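Long-range contacts in POSSIBLE NITRATE/NITRITE RESPONSE TRANSCRIPTIONAL REGULATORY PROTEIN NARL (DNA-binding response regulator, LuxR family) (Mycobacterium tuberculosis, PDB 3EUL), which probably acts as a response regulator that, once phosphorylated by the sensor kinase NarS, binds promoters and controls genes of aerobic nitrate metabolism, here represented by its signal receiver domain: residues V18-D23 against V41-E46; D63-D68 against T90-I95; Q78-V83 against Q110-F115. All blocks are in the same frame, centred on the assembly; numbering follows the deposited sequence.

In the fold
From the N terminus, contact 1 closes first: after strand 16-21 the chain runs through helix 25-38 and returns to pair V18-D23 with V41-E46 at one edge of the parallel sheet. Contact 2 follows in series, joining D63-D68 to T90-I95 near the middle of the domain. Contact 3 crosses contact 2 along the chain, because Q78 to V83 lies within the crossover that contact 2 closes while Q110 to F115 comes after it. Strands 16-21 and 64-68 bond side by side through V19 and L66 and through G21 and D68, which ties contacts 1 and 2 together; V92 with A113 and L94 with G114 do the same for contacts 2 and 3.

Contact 1 (V18-D23 against V41-E46); sequences VVVGDD and VNVVGE
V18 and V41 make the tightest apolar meeting here: V18 CG2 lies 3.5 Å from V41 CG1, closer than usual van der Waals packing, and the two side chains approach at a slant. V18 turns this methyl beside its own backbone N (CG1 taking the anti place, chi1 178°), which directs it back along the strand to V41. On the same face V20 CG2 touches V43 CG1 at 4.2 Å, and helix 25-38 packs over this layer through L35 against V41. The opposite face carries V19, whose CG2 meets V44 CG2 at 4.0 Å with the two side chains nearly perpendicular; L56 and H60 of helix 50-60 lie against this pair. The strands run parallel and are joined by the right-handed beta-alpha-beta crossover of the CheY-like receiver fold, strand 41-47 being an edge of the sheet. Their pairing contains a beta bulge: V18 is opposite V43, but V19 is opposite G45, leaving V44 as the extra residue. V18 is bonded through both backbone N and O, N to N42 O and O from V44 N, the latter at 2.8 Å. V44 CG2 also leans on V18 O at 3.4 Å. Beyond the bulge V20 N donates to G45 O over 3.0 Å, and E46 CA comes 3.1 Å from V20 O in a C-H...O contact. E46 then carries the pairing to the surface, where its carboxylate forms a salt bridge with R28. Past G21, the chain enters the acidic pair D22 and D23 beside D68, with D22 salt-bridged to K118.

Contact 2 (D63-D68 against T90-I95); sequences DVALLD and TRVLLI
L67 meets L94 and V92 of the neighbouring strand through CB and CD1, while CD2 turns away from that strand. Its CB rests 4.0 Å from L94 CD2. CG stands beside the backbone N (chi1 -55°), and the chain then continues extended, carrying CD1 back to V92 CG1 at 3.9 Å, where the two side chains lie at an oblique angle. V79 of helix 76-85 closes over L67 from above this face, which A65 shares. On the reverse face L66 CD1 bridges L93 CB and I95 CB, 4.2 Å from each, under helix 122-134. Between these layers five backbone bonds hold the parallel strands in step. R91 N meets D63 O almost straight (177° at the hydrogen), whereas L93 N and L67 N approach A65 O and L93 O nearly head-on to the carbonyls. At the C-terminal end D68 OD1 lies 3.3 Å from I95 O, two acceptors that do not bond; K118 NZ makes a long, weak ion pair with OD1. D68, probably the phosphorylated residue but unmodified here, ends the central strand of the parallel sheet, which helix 76-85 links to strand 91-96 in a beta-alpha-beta crossover: the phosphoacceptor position of receiver domains.

Contact 3 (Q78-V83 against Q110-F115); sequences QVAAAV and QGAAGF
A80 and A81 of helix 76-85 meet the loop Q110-A112 mostly by van der Waals contact. A80 CB points to the loop and comes 3.8 Å from A112 N and 4.3 Å from A112 CB, so two small methyls let helix and backbone lie close together. A81 CB is covered from the side by Q110, whose CB and CD each lie 4.2 Å from it. With CG beside the backbone N (chi1 -69°) and a bend at chi2, the Q110 side chain passes across A81 towards the Q78 end of the segment.

Polar approaches are weaker. Q110 O faces the helix backbone, 3.2 Å from A81 CA in a C-H...O contact with an angle of 130° at the hydrogen; A81 N is equally near, but the angle is too poor for a hydrogen bond. No direct hydrogen bond joins the two segments. A water spans them, donating to A80 O at 2.7 Å and more weakly to G111 O at 3.4 Å.

Backbone conformation makes the close approach possible. G111 ends helix 101-109 in a Schellman motif with positive phi (106°), where a CB would press on the carbonyl O of Q110, so a glycine fits here, and its bare CA also faces the helix near A80 O.

Around this junction, V79 and V83 of helix 76-85 face I57 of helix 50-60, while A80 rests on V92 and A112 on L94 of strand 91-96. The chain then enters strand 114-117, bonded through A113 and G114 to that same strand, and F115 packs against V104 and A107 of helix 101-109.

Contact 1 (V18-D23 against V41-E46)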
ATOM      1  N   VAL A  18      -3.623  -1.402  -8.442  1.00 18.34           N
ATOM      2  CA  VAL A  18      -2.938  -0.878  -7.247  1.00 18.10           C
ATOM      3  C   VAL A  18      -2.796   0.630  -7.188  1.00 18.18           C
ATOM      4  O   VAL A  18      -2.524   1.290  -8.202  1.00 18.11           O
ATOM      5  CB  VAL A  18      -1.519  -1.528  -7.158  1.00 18.64           C
ATOM      6  CG1 VAL A  18      -0.732  -1.001  -5.966  1.00 17.47           C
ATOM      7  CG2 VAL A  18      -1.699  -3.077  -7.137  1.00 16.01           C
ATOM      8  N   VAL A  19      -2.978   1.192  -5.982  1.00 17.62           N
ATOM      9  CA  VAL A  19      -2.536   2.549  -5.680  1.00 18.02           C
ATOM     10  C   VAL A  19      -1.262   2.454  -4.832  1.00 18.41           C
ATOM     11  O   VAL A  19      -1.217   1.689  -3.855  1.00 18.73           O
ATOM     12  CB  VAL A  19      -3.648   3.374  -4.941  1.00 16.86           C
ATOM     13  CG1 VAL A  19      -3.085   4.690  -4.332  1.00 17.80           C
ATOM     14  CG2 VAL A  19      -4.839   3.672  -5.890  1.00 14.52           C
ATOM     15  N   VAL A  20      -0.230   3.224  -5.217  1.00 19.77           N
ATOM     16  CA  VAL A  20       1.043   3.316  -4.500  1.00 19.38           C
ATOM     17  C   VAL A  20       1.186   4.708  -3.867  1.00 19.65           C
ATOM     18  O   VAL A  20       0.906   5.735  -4.513  1.00 21.10           O
ATOM     19  CB  VAL A  20       2.273   3.032  -5.422  1.00 19.02           C
ATOM     20  CG1 VAL A  20       3.595   3.250  -4.640  1.00 21.14           C
ATOM     21  CG2 VAL A  20       2.215   1.629  -6.045  1.00 20.17           C
ATOM     22  N   GLY A  21       1.565   4.756  -2.592  1.00 19.41           N
ATOM     23  CA  GLY A  21       1.720   6.008  -1.881  1.00 20.60           C
ATOM     24  C   GLY A  21       3.044   6.035  -1.140  1.00 21.02           C
ATOM     25  O   GLY A  21       3.352   5.105  -0.401  1.00 20.26           O
ATOM     26  N   ASP A  22       3.845   7.083  -1.387  1.00 22.26           N
ATOM     27  CA  ASP A  22       5.127   7.309  -0.707  1.00 23.02           C
ATOM     28  C   ASP A  22       5.533   8.740  -1.023  1.00 23.81           C
ATOM     29  O   ASP A  22       5.333   9.210  -2.141  1.00 23.39           O
ATOM     30  CB  ASP A  22       6.197   6.326  -1.184  1.00 23.00           C
ATOM     31  CG  ASP A  22       7.372   6.164  -0.199  1.00 25.04           C
ATOM     32  OD1 ASP A  22       8.097   7.146   0.115  1.00 25.96           O
ATOM     33  OD2 ASP A  22       7.611   5.007   0.240  1.00 30.86           O
ATOM     34  N   ASP A  23       6.088   9.428  -0.032  1.00 24.67           N
ATOM     35  CA  ASP A  23       6.557  10.802  -0.235  1.00 25.56           C
ATOM     36  C   ASP A  23       8.023  10.882  -0.658  1.00 25.51           C
ATOM     37  O   ASP A  23       8.538  11.995  -0.853  1.00 24.89           O
ATOM     38  CB  ASP A  23       6.293  11.646   1.013  1.00 26.25           C
ATOM     39  CG  ASP A  23       7.293  11.395   2.136  1.00 30.08           C
ATOM     40  OD1 ASP A  23       7.827  10.267   2.286  1.00 36.14           O
ATOM     41  OD2 ASP A  23       7.530  12.346   2.898  1.00 33.99           O
ATOM     42  N   VAL A  41       0.303  -6.335 -12.828  1.00 19.38           N
ATOM     43  CA  VAL A  41      -0.166  -5.254 -11.981  1.00 18.86           C
ATOM     44  C   VAL A  41      -0.349  -3.974 -12.804  1.00 19.13           C
ATOM     45  O   VAL A  41       0.516  -3.560 -13.592  1.00 19.15           O
ATOM     46  CB  VAL A  41       0.788  -4.968 -10.778  1.00 18.53           C
ATOM     47  CG1 VAL A  41       0.246  -3.802  -9.904  1.00 19.41           C
ATOM     48  CG2 VAL A  41       1.039  -6.229  -9.902  1.00 15.89           C
ATOM     49  N   ASN A  42      -1.495  -3.356 -12.590  1.00 19.22           N
ATOM     50  CA  ASN A  42      -1.843  -2.067 -13.131  1.00 19.60           C
ATOM     51  C   ASN A  42      -1.865  -1.058 -11.958  1.00 19.06           C
ATOM     52  O   ASN A  42      -2.747  -1.078 -11.110  1.00 19.49           O
ATOM     53  CB  ASN A  42      -3.200  -2.178 -13.814  1.00 19.78           C
ATOM     54  CG  ASN A  42      -3.708  -0.854 -14.404  1.00 20.98           C
ATOM     55  OD1 ASN A  42      -2.989   0.164 -14.525  1.00 23.72           O
ATOM     56  ND2 ASN A  42      -4.976  -0.880 -14.794  1.00 20.93           N
ATOM     57  N   VAL A  43      -0.882  -0.181 -11.953  1.00 18.79           N
ATOM     58  CA  VAL A  43      -0.827   0.914 -11.014  1.00 18.78           C
ATOM     59  C   VAL A  43      -1.782   1.984 -11.538  1.00 19.52           C
ATOM     60  O   VAL A  43      -1.585   2.584 -12.609  1.00 19.36           O
ATOM     61  CB  VAL A  43       0.617   1.413 -10.819  1.00 19.47           C
ATOM     62  CG1 VAL A  43       0.680   2.641  -9.857  1.00 17.49           C
ATOM     63  CG2 VAL A  43       1.497   0.267 -10.234  1.00 17.81           C
ATOM     64  N   VAL A  44      -2.864   2.181 -10.802  1.00 19.12           N
ATOM     65  CA  VAL A  44      -3.914   3.072 -11.248  1.00 19.63           C
ATOM     66  C   VAL A  44      -3.812   4.443 -10.645  1.00 19.71           C
ATOM     67  O   VAL A  44      -4.463   5.358 -11.115  1.00 19.97           O
ATOM     68  CB  VAL A  44      -5.302   2.484 -11.011  1.00 19.76           C
ATOM     69  CG1 VAL A  44      -5.471   1.231 -11.864  1.00 21.26           C
ATOM     70  CG2 VAL A  44      -5.562   2.217  -9.538  1.00 20.55           C
ATOM     71  N   GLY A  45      -2.966   4.600  -9.632  1.00 19.27           N
ATOM     72  CA  GLY A  45      -2.780   5.899  -8.996  1.00 19.59           C
ATOM     73  C   GLY A  45      -1.578   5.913  -8.091  1.00 19.41           C
ATOM     74  O   GLY A  45      -1.230   4.891  -7.522  1.00 17.88           O
ATOM     75  N   GLU A  46      -0.943   7.085  -7.979  1.00 20.66           N
ATOM     76  CA  GLU A  46       0.187   7.312  -7.084  1.00 21.45           C
ATOM     77  C   GLU A  46      -0.050   8.554  -6.238  1.00 21.83           C
ATOM     78  O   GLU A  46      -0.539   9.544  -6.774  1.00 22.27           O
ATOM     79  CB  GLU A  46       1.411   7.622  -7.918  1.00 21.95           C
ATOM     80  CG  GLU A  46       1.869   6.509  -8.807  1.00 24.19           C
ATOM     81  CD  GLU A  46       3.113   6.887  -9.604  1.00 25.49           C
ATOM     82  OE1 GLU A  46       4.062   7.436  -8.986  1.00 30.54           O
ATOM     83  OE2 GLU A  46       3.115   6.639 -10.846  1.00 28.27           O
TER

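Contact 2 (D63-D68 against T90-I95)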
ATOM      1  N   ASP A  63      -7.627  -3.049  -5.901  1.00 17.41           N
ATOM      2  CA  ASP A  63      -7.553  -4.321  -5.173  1.00 18.18           C
ATOM      3  C   ASP A  63      -6.640  -4.174  -3.935  1.00 18.63           C
ATOM      4  O   ASP A  63      -6.961  -4.637  -2.842  1.00 19.04           O
ATOM      5  CB  ASP A  63      -7.016  -5.410  -6.107  1.00 18.47           C
ATOM      6  CG  ASP A  63      -7.902  -5.606  -7.327  1.00 21.09           C
ATOM      7  OD1 ASP A  63      -9.131  -5.774  -7.123  1.00 25.28           O
ATOM      8  OD2 ASP A  63      -7.426  -5.499  -8.464  1.00 19.84           O
ATOM      9  N   VAL A  64      -5.510  -3.496  -4.135  1.00 18.31           N
ATOM     10  CA  VAL A  64      -4.493  -3.270  -3.106  1.00 18.65           C
ATOM     11  C   VAL A  64      -4.008  -1.817  -3.141  1.00 19.01           C
ATOM     12  O   VAL A  64      -3.867  -1.212  -4.221  1.00 17.38           O
ATOM     13  CB  VAL A  64      -3.276  -4.158  -3.360  1.00 19.06           C
ATOM     14  CG1 VAL A  64      -2.189  -3.962  -2.271  1.00 18.04           C
ATOM     15  CG2 VAL A  64      -3.685  -5.576  -3.399  1.00 19.39           C
ATOM     16  N   ALA A  65      -3.794  -1.252  -1.963  1.00 18.64           N
ATOM     17  CA  ALA A  65      -3.092  -0.002  -1.835  1.00 19.68           C
ATOM     18  C   ALA A  65      -1.769  -0.333  -1.141  1.00 19.75           C
ATOM     19  O   ALA A  65      -1.780  -0.936  -0.061  1.00 21.66           O
ATOM     20  CB  ALA A  65      -3.898   0.995  -1.046  1.00 18.54           C
ATOM     21  N   LEU A  66      -0.635  -0.037  -1.777  1.00 19.18           N
ATOM     22  CA  LEU A  66       0.650  -0.208  -1.111  1.00 18.70           C
ATOM     23  C   LEU A  66       1.202   1.126  -0.659  1.00 18.49           C
ATOM     24  O   LEU A  66       1.647   1.940  -1.503  1.00 16.65           O
ATOM     25  CB  LEU A  66       1.623  -0.876  -2.078  1.00 18.79           C
ATOM     26  CG  LEU A  66       3.055  -1.067  -1.616  1.00 19.01           C
ATOM     27  CD1 LEU A  66       3.134  -1.901  -0.342  1.00 17.32           C
ATOM     28  CD2 LEU A  66       3.815  -1.750  -2.812  1.00 20.99           C
ATOM     29  N   LEU A  67       1.178   1.370   0.666  1.00 18.78           N
ATOM     30  CA  LEU A  67       1.404   2.702   1.214  1.00 18.77           C
ATOM     31  C   LEU A  67       2.522   2.769   2.254  1.00 19.12           C
ATOM     32  O   LEU A  67       2.628   1.911   3.135  1.00 18.03           O
ATOM     33  CB  LEU A  67       0.149   3.176   1.914  1.00 18.66           C
ATOM     34  CG  LEU A  67      -1.149   3.190   1.125  1.00 19.89           C
ATOM     35  CD1 LEU A  67      -2.276   3.711   2.009  1.00 16.44           C
ATOM     36  CD2 LEU A  67      -0.963   4.031  -0.116  1.00 15.42           C
ATOM     37  N   ASP A  68       3.371   3.781   2.147  1.00 18.78           N
ATOM     38  CA  ASP A  68       4.378   4.000   3.181  1.00 19.92           C
ATOM     39  C   ASP A  68       3.675   4.202   4.511  1.00 19.33           C
ATOM     40  O   ASP A  68       2.663   4.887   4.579  1.00 19.46           O
ATOM     41  CB  ASP A  68       5.242   5.202   2.789  1.00 19.13           C
ATOM     42  CG  ASP A  68       6.323   5.537   3.793  1.00 21.94           C
ATOM     43  OD1 ASP A  68       6.938   4.657   4.410  1.00 26.09           O
ATOM     44  OD2 ASP A  68       6.575   6.746   3.929  1.00 30.83           O
ATOM     45  N   THR A  90     -10.762  -2.440  -0.848  1.00 23.60           N
ATOM     46  CA  THR A  90      -9.316  -2.368  -0.958  1.00 22.29           C
ATOM     47  C   THR A  90      -8.564  -2.928   0.239  1.00 21.65           C
ATOM     48  O   THR A  90      -8.862  -2.569   1.359  1.00 21.00           O
ATOM     49  CB  THR A  90      -8.915  -0.903  -1.133  1.00 22.91           C
ATOM     50  OG1 THR A  90      -9.572  -0.409  -2.313  1.00 20.06           O
ATOM     51  CG2 THR A  90      -7.393  -0.800  -1.310  1.00 20.31           C
ATOM     52  N   ARG A  91      -7.533  -3.734  -0.009  1.00 22.15           N
ATOM     53  CA  ARG A  91      -6.625  -4.181   1.059  1.00 23.58           C
ATOM     54  C   ARG A  91      -5.457  -3.249   1.127  1.00 22.50           C
ATOM     55  O   ARG A  91      -4.848  -2.958   0.104  1.00 24.20           O
ATOM     56  CB  ARG A  91      -6.165  -5.593   0.798  1.00 23.34           C
ATOM     57  CG  ARG A  91      -7.309  -6.545   1.017  1.00 26.34           C
ATOM     58  CD  ARG A  91      -7.006  -7.963   0.682  1.00 29.94           C
ATOM     59  NE  ARG A  91      -5.963  -8.637   1.473  1.00 36.05           N
ATOM     60  CZ  ARG A  91      -5.958  -8.899   2.786  1.00 38.15           C
ATOM     61  NH1 ARG A  91      -6.899  -8.459   3.614  1.00 39.76           N
ATOM     62  NH2 ARG A  91      -4.929  -9.579   3.298  1.00 39.40           N
ATOM     63  N   VAL A  92      -5.160  -2.743   2.313  1.00 22.44           N
ATOM     64  CA  VAL A  92      -4.075  -1.772   2.475  1.00 21.78           C
ATOM     65  C   VAL A  92      -2.822  -2.462   3.051  1.00 21.97           C
ATOM     66  O   VAL A  92      -2.798  -2.886   4.222  1.00 22.39           O
ATOM     67  CB  VAL A  92      -4.495  -0.593   3.345  1.00 22.09           C
ATOM     68  CG1 VAL A  92      -3.296   0.341   3.590  1.00 21.67           C
ATOM     69  CG2 VAL A  92      -5.676   0.168   2.671  1.00 19.12           C
ATOM     70  N   LEU A  93      -1.795  -2.553   2.217  1.00 21.07           N
ATOM     71  CA  LEU A  93      -0.510  -3.155   2.574  1.00 21.22           C
ATOM     72  C   LEU A  93       0.432  -2.022   2.922  1.00 20.73           C
ATOM     73  O   LEU A  93       0.603  -1.094   2.144  1.00 20.22           O
ATOM     74  CB  LEU A  93      -0.021  -3.986   1.375  1.00 21.63           C
ATOM     75  CG  LEU A  93       1.026  -5.061   1.502  1.00 23.04           C
ATOM     76  CD1 LEU A  93       0.699  -6.141   2.545  1.00 23.14           C
ATOM     77  CD2 LEU A  93       1.224  -5.688   0.121  1.00 21.88           C
ATOM     78  N   LEU A  94       1.007  -2.032   4.122  1.00 20.58           N
ATOM     79  CA  LEU A  94       1.936  -0.956   4.495  1.00 20.77           C
ATOM     80  C   LEU A  94       3.383  -1.415   4.291  1.00 21.49           C
ATOM     81  O   LEU A  94       3.714  -2.606   4.369  1.00 23.05           O
ATOM     82  CB  LEU A  94       1.727  -0.468   5.944  1.00 19.67           C
ATOM     83  CG  LEU A  94       0.357   0.095   6.315  1.00 20.75           C
ATOM     84  CD1 LEU A  94       0.251   0.473   7.828  1.00 18.18           C
ATOM     85  CD2 LEU A  94      -0.086   1.265   5.379  1.00 18.49           C
ATOM     86  N   ILE A  95       4.238  -0.446   4.025  1.00 22.10           N
ATOM     87  CA  ILE A  95       5.660  -0.677   3.902  1.00 22.39           C
ATOM     88  C   ILE A  95       6.379   0.408   4.689  1.00 23.17           C
ATOM     89  O   ILE A  95       5.959   1.561   4.709  1.00 21.71           O
ATOM     90  CB  ILE A  95       6.066  -0.737   2.409  1.00 21.71           C
ATOM     91  CG1 ILE A  95       7.506  -1.229   2.241  1.00 23.80           C
ATOM     92  CG2 ILE A  95       5.793   0.644   1.689  1.00 22.13           C
ATOM     93  CD1 ILE A  95       7.794  -1.783   0.843  1.00 19.01           C
TER

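Contact 3 (Q78-V83 against Q110-F115)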
ATOM      1  N   GLN A  78      -3.744   5.203   9.627  1.00 17.09           N
ATOM      2  CA  GLN A  78      -4.943   6.044   9.554  1.00 18.13           C
ATOM      3  C   GLN A  78      -5.699   5.812   8.241  1.00 17.88           C
ATOM      4  O   GLN A  78      -6.928   5.683   8.243  1.00 18.26           O
ATOM      5  CB  GLN A  78      -4.613   7.528   9.715  1.00 18.02           C
ATOM      6  CG  GLN A  78      -3.907   7.828  10.994  1.00 19.11           C
ATOM      7  CD  GLN A  78      -3.669   9.304  11.183  1.00 21.46           C
ATOM      8  OE1 GLN A  78      -2.821   9.893  10.524  1.00 24.71           O
ATOM      9  NE2 GLN A  78      -4.423   9.910  12.094  1.00 23.52           N
ATOM     10  N   VAL A  79      -4.982   5.726   7.138  1.00 17.28           N
ATOM     11  CA  VAL A  79      -5.636   5.403   5.877  1.00 18.09           C
ATOM     12  C   VAL A  79      -6.237   4.011   5.933  1.00 18.01           C
ATOM     13  O   VAL A  79      -7.381   3.848   5.513  1.00 17.66           O
ATOM     14  CB  VAL A  79      -4.687   5.492   4.647  1.00 18.31           C
ATOM     15  CG1 VAL A  79      -5.432   5.086   3.333  1.00 17.26           C
ATOM     16  CG2 VAL A  79      -4.077   6.866   4.502  1.00 17.04           C
ATOM     17  N   ALA A  80      -5.479   3.016   6.422  1.00 17.98           N
ATOM     18  CA  ALA A  80      -6.024   1.647   6.572  1.00 18.17           C
ATOM     19  C   ALA A  80      -7.317   1.619   7.407  1.00 18.33           C
ATOM     20  O   ALA A  80      -8.314   0.956   7.052  1.00 17.23           O
ATOM     21  CB  ALA A  80      -5.000   0.696   7.142  1.00 18.21           C
ATOM     22  N   ALA A  81      -7.318   2.369   8.506  1.00 18.48           N
ATOM     23  CA  ALA A  81      -8.503   2.488   9.376  1.00 18.61           C
ATOM     24  C   ALA A  81      -9.736   3.047   8.666  1.00 18.83           C
ATOM     25  O   ALA A  81     -10.872   2.550   8.854  1.00 17.97           O
ATOM     26  CB  ALA A  81      -8.157   3.408  10.586  1.00 18.87           C
ATOM     27  N   ALA A  82      -9.508   4.120   7.906  1.00 17.66           N
ATOM     28  CA  ALA A  82     -10.517   4.829   7.163  1.00 18.73           C
ATOM     29  C   ALA A  82     -11.110   3.945   6.059  1.00 18.93           C
ATOM     30  O   ALA A  82     -12.320   3.918   5.890  1.00 19.45           O
ATOM     31  CB  ALA A  82      -9.907   6.136   6.546  1.00 18.15           C
ATOM     32  N   VAL A  83     -10.255   3.235   5.322  1.00 20.06           N
ATOM     33  CA  VAL A  83     -10.691   2.305   4.265  1.00 21.45           C
ATOM     34  C   VAL A  83     -11.589   1.205   4.822  1.00 22.34           C
ATOM     35  O   VAL A  83     -12.695   0.972   4.312  1.00 24.29           O
ATOM     36  CB  VAL A  83      -9.462   1.714   3.471  1.00 20.79           C
ATOM     37  CG1 VAL A  83      -9.909   0.596   2.465  1.00 21.09           C
ATOM     38  CG2 VAL A  83      -8.743   2.853   2.719  1.00 20.40           C
ATOM     39  N   GLN A 110      -5.450  -1.564  13.286  1.00 24.52           N
ATOM     40  CA  GLN A 110      -6.215  -0.510  12.532  1.00 26.05           C
ATOM     41  C   GLN A 110      -6.685  -1.007  11.116  1.00 26.18           C
ATOM     42  O   GLN A 110      -7.328  -0.278  10.353  1.00 27.04           O
ATOM     43  CB  GLN A 110      -5.429   0.820  12.387  1.00 26.18           C
ATOM     44  CG  GLN A 110      -5.156   1.717  13.647  1.00 29.08           C
ATOM     45  CD  GLN A 110      -5.099   3.298  13.390  1.00 30.99           C
ATOM     46  OE1 GLN A 110      -4.068   3.987  13.594  1.00 30.33           O
ATOM     47  NE2 GLN A 110      -6.249   3.863  12.987  1.00 38.76           N
ATOM     48  N   GLY A 111      -6.379  -2.249  10.761  1.00 25.95           N
ATOM     49  CA  GLY A 111      -6.933  -2.861   9.573  1.00 24.62           C
ATOM     50  C   GLY A 111      -5.981  -3.006   8.409  1.00 24.17           C
ATOM     51  O   GLY A 111      -6.418  -3.313   7.326  1.00 24.13           O
ATOM     52  N   ALA A 112      -4.680  -2.785   8.626  1.00 23.30           N
ATOM     53  CA  ALA A 112      -3.677  -3.030   7.583  1.00 22.93           C
ATOM     54  C   ALA A 112      -3.640  -4.502   7.267  1.00 23.38           C
ATOM     55  O   ALA A 112      -3.646  -5.332   8.182  1.00 23.62           O
ATOM     56  CB  ALA A 112      -2.278  -2.554   8.007  1.00 21.59           C
ATOM     57  N   ALA A 113      -3.611  -4.829   5.976  1.00 22.87           N
ATOM     58  CA  ALA A 113      -3.583  -6.218   5.524  1.00 23.44           C
ATOM     59  C   ALA A 113      -2.205  -6.867   5.710  1.00 23.93           C
ATOM     60  O   ALA A 113      -2.069  -8.079   5.696  1.00 25.51           O
ATOM     61  CB  ALA A 113      -3.996  -6.294   4.068  1.00 23.74           C
ATOM     62  N   GLY A 114      -1.178  -6.066   5.898  1.00 22.72           N
ATOM     63  CA  GLY A 114       0.156  -6.603   6.042  1.00 22.74           C
ATOM     64  C   GLY A 114       1.086  -5.452   6.233  1.00 22.02           C
ATOM     65  O   GLY A 114       0.676  -4.308   6.116  1.00 20.86           O
ATOM     66  N   PHE A 115       2.339  -5.760   6.547  1.00 22.32           N
ATOM     67  CA  PHE A 115       3.322  -4.779   6.935  1.00 22.94           C
ATOM     68  C   PHE A 115       4.674  -5.281   6.440  1.00 23.17           C
ATOM     69  O   PHE A 115       5.185  -6.289   6.933  1.00 22.41           O
ATOM     70  CB  PHE A 115       3.342  -4.577   8.467  1.00 23.70           C
ATOM     71  CG  PHE A 115       3.920  -3.239   8.904  1.00 22.68           C
ATOM     72  CD1 PHE A 115       3.092  -2.182   9.250  1.00 25.00           C
ATOM     73  CD2 PHE A 115       5.296  -3.031   8.929  1.00 24.96           C
ATOM     74  CE1 PHE A 115       3.613  -0.947   9.619  1.00 25.21           C
ATOM     75  CE2 PHE A 115       5.839  -1.800   9.309  1.00 26.08           C
ATOM     76  CZ  PHE A 115       4.999  -0.752   9.662  1.00 26.59           C
TER
HETATM   77  O   HOH W   1      -8.234  -1.231   5.413  1.00 32.61           O